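Local coordinates for glutathione s-transferase protein (PDB 3TOU) that binds glutathione and probably acts as a glutathione transferase, joining the thiol of glutathione to electrophilic substrates, at residues P12-E23 against L157-Y168. Sequence-based numbering, arbitrary orientation.
Sequences PYTRKVRVVLAE and LADIAVGCALAY. With GSH (glutathione), chain C; ACT (acetate ion), chain D.
C164 and I160 press as knobs into the flank of helix 12-23, a worked example of how the two domains of a glutathione transferase join through helices. The axes run roughly antiparallel, at 139°, and approach to 9.3 Å. C164 enters the hole formed by P12, R15, K16 and V19. With SG anti to its carbonyl carbon (chi1 -70°), the sulfur lies against the opposing backbone, SG 3.7 Å from K16 N, and the aliphatic part of R15 passes alongside. One turn away I160 fills the next hole, its CG2 meeting V19 CG1 tip to tip at 3.6 Å, while V20 CG2 packs on L157 CD1. K16 answers as a knob among L157, I160, A161 and C164; CG lies against I160 CG2 and CD against A161 CB, and the chain, bent at chi3 (61°), carries NZ to salt bridges with E96 and D100 and a hydrogen bond to S65, which binds glutathione. P12, which also lines the glutathione pocket, sets CG over one face of the Y168 ring in a CH-pi contact, 3.8 Å from the centroid.

The R15 edge is polar and water-bridged: R15 NH1 lies 3.2 Å from A167 CB and donates to a water that donates to C164 O, while R15 NH2 reaches F198 O. The E23 end is looser: E23 CG grazes I160 CD1, at 4.3 Å, and the carboxylate turns to R195 and S197.

Helix 12-23, following strand 4-7 of the thioredoxin-like domain, packs V17 and V20 on helix 65-74; helix 86-114 touches P12, L157 and A161, and helix 183-193 backs helix 157-172.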
loop_
_atom_site.group_PDB
_atom_site.type_symbol
_atom_site.label_atom_id
_atom_site.label_comp_id
_atom_site.label_asym_id
_atom_site.label_seq_id
_atom_site.Cartn_x
_atom_site.Cartn_y
_atom_site.Cartn_z
ATOM N N PRO A 12 6.763 4.012 -10.162
ATOM C CA PRO A 12 6.959 5.067 -9.174
ATOM C C PRO A 12 7.106 4.525 -7.756
ATOM O O PRO A 12 7.764 5.162 -6.931
ATOM C CB PRO A 12 5.696 5.929 -9.331
ATOM C CG PRO A 12 4.625 4.945 -9.792
ATOM C CD PRO A 12 5.373 3.941 -10.659
ATOM N N TYR A 13 6.539 3.344 -7.473
ATOM C CA TYR A 13 6.773 2.707 -6.170
ATOM C C TYR A 13 8.231 2.270 -6.051
ATOM O O TYR A 13 8.839 2.393 -4.981
ATOM C CB TYR A 13 5.872 1.490 -5.965
ATOM C CG TYR A 13 4.411 1.734 -6.247
ATOM C CD1 TYR A 13 3.576 2.322 -5.285
ATOM C CD2 TYR A 13 3.858 1.340 -7.465
ATOM C CE1 TYR A 13 2.209 2.517 -5.569
ATOM C CE2 TYR A 13 2.515 1.535 -7.748
ATOM C CZ TYR A 13 1.702 2.117 -6.799
ATOM O OH TYR A 13 0.361 2.281 -7.115
ATOM N N THR A 14 8.784 1.783 -7.160
ATOM C CA THR A 14 10.203 1.434 -7.221
ATOM C C THR A 14 11.052 2.686 -7.063
ATOM O O THR A 14 12.034 2.671 -6.327
ATOM C CB THR A 14 10.559 0.708 -8.540
ATOM O OG1 THR A 14 9.818 -0.523 -8.606
ATOM C CG2 THR A 14 12.075 0.376 -8.615
ATOM N N ARG A 15 10.657 3.765 -7.733
ATOM C CA ARG A 15 11.399 5.015 -7.609
ATOM C C ARG A 15 11.469 5.467 -6.166
ATOM O O ARG A 15 12.541 5.865 -5.700
ATOM C CB ARG A 15 10.824 6.131 -8.467
ATOM C CG ARG A 15 11.804 7.296 -8.526
ATOM C CD ARG A 15 11.205 8.525 -9.145
ATOM N NE ARG A 15 12.264 9.501 -9.389
ATOM C CZ ARG A 15 12.079 10.621 -10.075
ATOM N NH1 ARG A 15 10.877 10.893 -10.547
ATOM N NH2 ARG A 15 13.086 11.459 -10.292
ATOM N N LYS A 16 10.348 5.384 -5.442
ATOM C CA LYS A 16 10.359 5.774 -4.020
ATOM C C LYS A 16 11.460 5.046 -3.249
ATOM O O LYS A 16 12.237 5.661 -2.512
ATOM C CB LYS A 16 8.989 5.522 -3.379
ATOM C CG LYS A 16 8.899 5.940 -1.903
ATOM C CD LYS A 16 7.474 5.717 -1.364
ATOM C CE LYS A 16 7.073 4.251 -1.426
ATOM N NZ LYS A 16 5.803 3.902 -0.684
ATOM N N VAL A 17 11.553 3.736 -3.465
ATOM C CA VAL A 17 12.574 2.931 -2.812
ATOM C C VAL A 17 13.986 3.350 -3.260
ATOM O O VAL A 17 14.886 3.477 -2.425
ATOM C CB VAL A 17 12.333 1.425 -3.098
ATOM C CG1 VAL A 17 13.533 0.596 -2.635
ATOM C CG2 VAL A 17 11.033 0.964 -2.427
ATOM N N ARG A 18 14.160 3.590 -4.559
ATOM C CA ARG A 18 15.476 3.953 -5.097
ATOM C C ARG A 18 15.941 5.288 -4.535
ATOM O O ARG A 18 17.123 5.452 -4.238
ATOM C CB ARG A 18 15.458 3.996 -6.627
ATOM C CG ARG A 18 15.284 2.603 -7.246
ATOM C CD ARG A 18 15.068 2.677 -8.742
ATOM N NE ARG A 18 16.228 3.203 -9.450
ATOM C CZ ARG A 18 16.151 3.935 -10.561
ATOM N NH1 ARG A 18 14.977 4.243 -11.079
ATOM N NH2 ARG A 18 17.256 4.360 -11.159
ATOM N N VAL A 19 15.004 6.229 -4.395
ATOM C CA VAL A 19 15.319 7.528 -3.792
ATOM C C VAL A 19 15.735 7.361 -2.331
ATOM O O VAL A 19 16.720 7.956 -1.898
ATOM C CB VAL A 19 14.159 8.530 -3.922
ATOM C CG1 VAL A 19 14.453 9.835 -3.141
ATOM C CG2 VAL A 19 13.928 8.840 -5.413
ATOM N N VAL A 20 14.994 6.540 -1.593
ATOM C CA VAL A 20 15.323 6.253 -0.205
ATOM C C VAL A 20 16.726 5.641 -0.107
ATOM O O VAL A 20 17.533 6.089 0.716
ATOM C CB VAL A 20 14.275 5.303 0.431
ATOM C CG1 VAL A 20 14.784 4.703 1.748
ATOM C CG2 VAL A 20 12.990 6.092 0.691
ATOM N N LEU A 21 17.008 4.646 -0.946
ATOM C CA LEU A 21 18.313 3.979 -0.932
ATOM C C LEU A 21 19.448 4.969 -1.221
ATOM O O LEU A 21 20.505 4.897 -0.603
ATOM C CB LEU A 21 18.333 2.790 -1.903
ATOM C CG LEU A 21 17.447 1.588 -1.498
ATOM C CD1 LEU A 21 17.330 0.575 -2.630
ATOM C CD2 LEU A 21 17.939 0.905 -0.231
ATOM N N ALA A 22 19.209 5.905 -2.139
ATOM C CA ALA A 22 20.224 6.916 -2.482
ATOM C C ALA A 22 20.438 7.893 -1.319
ATOM O O ALA A 22 21.581 8.199 -0.960
ATOM C CB ALA A 22 19.823 7.658 -3.757
ATOM N N GLU A 23 19.341 8.371 -0.728
ATOM C CA GLU A 23 19.424 9.280 0.437
ATOM C C GLU A 23 20.111 8.599 1.615
ATOM O O GLU A 23 20.878 9.235 2.343
ATOM C CB GLU A 23 18.043 9.799 0.869
ATOM C CG GLU A 23 17.335 10.691 -0.180
ATOM C CD GLU A 23 17.941 12.097 -0.315
ATOM O OE1 GLU A 23 18.512 12.597 0.674
ATOM O OE2 GLU A 23 17.848 12.699 -1.408
ATOM N N LEU A 157 10.535 10.683 4.349
ATOM C CA LEU A 157 9.853 9.797 3.393
ATOM C C LEU A 157 8.583 10.434 2.830
ATOM O O LEU A 157 8.206 10.138 1.701
ATOM C CB LEU A 157 9.527 8.458 4.049
ATOM C CG LEU A 157 8.880 7.347 3.203
ATOM C CD1 LEU A 157 9.669 7.067 1.926
ATOM C CD2 LEU A 157 8.683 6.093 4.034
ATOM N N ALA A 158 7.959 11.337 3.594
ATOM C CA ALA A 158 6.776 12.066 3.111
ATOM C C ALA A 158 7.102 12.869 1.854
ATOM O O ALA A 158 6.397 12.785 0.847
ATOM C CB ALA A 158 6.218 12.978 4.205
ATOM N N ASP A 159 8.197 13.617 1.903
ATOM C CA ASP A 159 8.633 14.416 0.756
ATOM C C ASP A 159 9.026 13.557 -0.429
ATOM O O ASP A 159 8.676 13.887 -1.569
ATOM C CB ASP A 159 9.814 15.287 1.165
ATOM C CG ASP A 159 9.488 16.154 2.347
ATOM O OD1 ASP A 159 8.649 17.060 2.191
ATOM O OD2 ASP A 159 10.045 15.904 3.433
ATOM N N ILE A 160 9.753 12.468 -0.157
ATOM C CA ILE A 160 10.165 11.527 -1.214
ATOM C C ILE A 160 8.942 10.974 -1.943
ATOM O O ILE A 160 8.868 11.016 -3.179
ATOM C CB ILE A 160 11.035 10.379 -0.648
ATOM C CG1 ILE A 160 12.381 10.934 -0.155
ATOM C CG2 ILE A 160 11.221 9.237 -1.686
ATOM C CD1 ILE A 160 13.215 9.938 0.637
ATOM N N ALA A 161 7.980 10.492 -1.164
ATOM C CA ALA A 161 6.747 9.921 -1.711
ATOM C C ALA A 161 5.959 10.932 -2.539
ATOM O O ALA A 161 5.540 10.619 -3.657
ATOM C CB ALA A 161 5.897 9.334 -0.604
ATOM N N VAL A 162 5.774 12.141 -2.004
ATOM C CA VAL A 162 5.046 13.185 -2.735
ATOM C C VAL A 162 5.789 13.533 -4.042
ATOM O O VAL A 162 5.182 13.637 -5.115
ATOM C CB VAL A 162 4.826 14.449 -1.854
ATOM C CG1 VAL A 162 4.320 15.635 -2.698
ATOM C CG2 VAL A 162 3.835 14.160 -0.730
ATOM N N GLY A 163 7.102 13.696 -3.944
ATOM C CA GLY A 163 7.947 13.964 -5.115
ATOM C C GLY A 163 7.794 12.936 -6.227
ATOM O O GLY A 163 7.637 13.286 -7.403
ATOM N N CYS A 164 7.818 11.663 -5.851
ATOM C CA CYS A 164 7.658 10.576 -6.818
ATOM C C CYS A 164 6.270 10.599 -7.474
ATOM O O CYS A 164 6.144 10.346 -8.681
ATOM C CB CYS A 164 7.897 9.231 -6.148
ATOM S SG CYS A 164 9.633 8.969 -5.707
ATOM N N ALA A 165 5.245 10.897 -6.683
ATOM C CA ALA A 165 3.878 11.035 -7.214
ATOM C C ALA A 165 3.725 12.178 -8.225
ATOM O O ALA A 165 3.151 11.979 -9.296
ATOM C CB ALA A 165 2.857 11.181 -6.088
ATOM N N LEU A 166 4.229 13.368 -7.888
ATOM C CA LEU A 166 4.149 14.504 -8.816
ATOM C C LEU A 166 4.931 14.216 -10.095
ATOM O O LEU A 166 4.437 14.474 -11.195
ATOM C CB LEU A 166 4.656 15.799 -8.164
ATOM C CG LEU A 166 3.899 16.231 -6.903
ATOM C CD1 LEU A 166 4.529 17.464 -6.285
ATOM C CD2 LEU A 166 2.440 16.486 -7.192
ATOM N N ALA A 167 6.130 13.647 -9.943
ATOM C CA ALA A 167 6.958 13.259 -11.098
ATOM C C ALA A 167 6.266 12.223 -11.970
ATOM O O ALA A 167 6.391 12.245 -13.192
ATOM C CB ALA A 167 8.286 12.700 -10.638
ATOM N N TYR A 168 5.543 11.305 -11.335
ATOM C CA TYR A 168 4.823 10.285 -12.076
ATOM C C TYR A 168 3.682 10.880 -12.908
ATOM O O TYR A 168 3.440 10.439 -14.037
ATOM C CB TYR A 168 4.341 9.158 -11.159
ATOM C CG TYR A 168 3.763 7.997 -11.933
ATOM C CD1 TYR A 168 4.589 7.167 -12.692
ATOM C CD2 TYR A 168 2.390 7.758 -11.944
ATOM C CE1 TYR A 168 4.056 6.112 -13.432
ATOM C CE2 TYR A 168 1.851 6.710 -12.667
ATOM C CZ TYR A 168 2.684 5.893 -13.409
ATOM O OH TYR A 168 2.120 4.848 -14.129
HETATM N N1 GSH C . 1.635 -1.828 -2.999
HETATM C CA1 GSH C . 2.752 -1.892 -3.950
HETATM C C1 GSH C . 3.923 -1.055 -3.491
HETATM O O11 GSH C . 5.091 -1.425 -3.770
HETATM O O12 GSH C . 3.756 -0.022 -2.810
HETATM C CB1 GSH C . 2.318 -1.497 -5.363
HETATM C CG1 GSH C . 3.330 -2.023 -6.394
HETATM C CD1 GSH C . 2.793 -2.031 -7.811
HETATM O OE1 GSH C . 1.407 -2.047 -8.051
HETATM N N2 GSH C . 3.695 -2.044 -8.795
HETATM C CA2 GSH C . 3.304 -2.248 -10.187
HETATM C C2 GSH C . 3.194 -3.708 -10.464
HETATM O O2 GSH C . 4.353 -4.410 -10.183
HETATM C CB2 GSH C . 4.380 -1.728 -11.145
HETATM S SG2 GSH C . 4.505 0.071 -11.025
HETATM N N3 GSH C . 2.075 -4.256 -10.944
HETATM C CA3 GSH C . 2.082 -5.590 -11.534
HETATM C C3 GSH C . 0.853 -6.399 -11.217
HETATM O O31 GSH C . 0.669 -7.523 -11.727
HETATM O O32 GSH C . -0.004 -5.955 -10.452
HETATM C C ACT D . 4.101 2.543 -15.445
HETATM O O ACT D . 4.532 1.834 -16.376
HETATM O OXT ACT D . 3.693 3.679 -15.759
HETATM C CH3 ACT D . 4.079 2.056 -14.033
HETATM O O HOH W 1 8.225 9.260 -10.377
#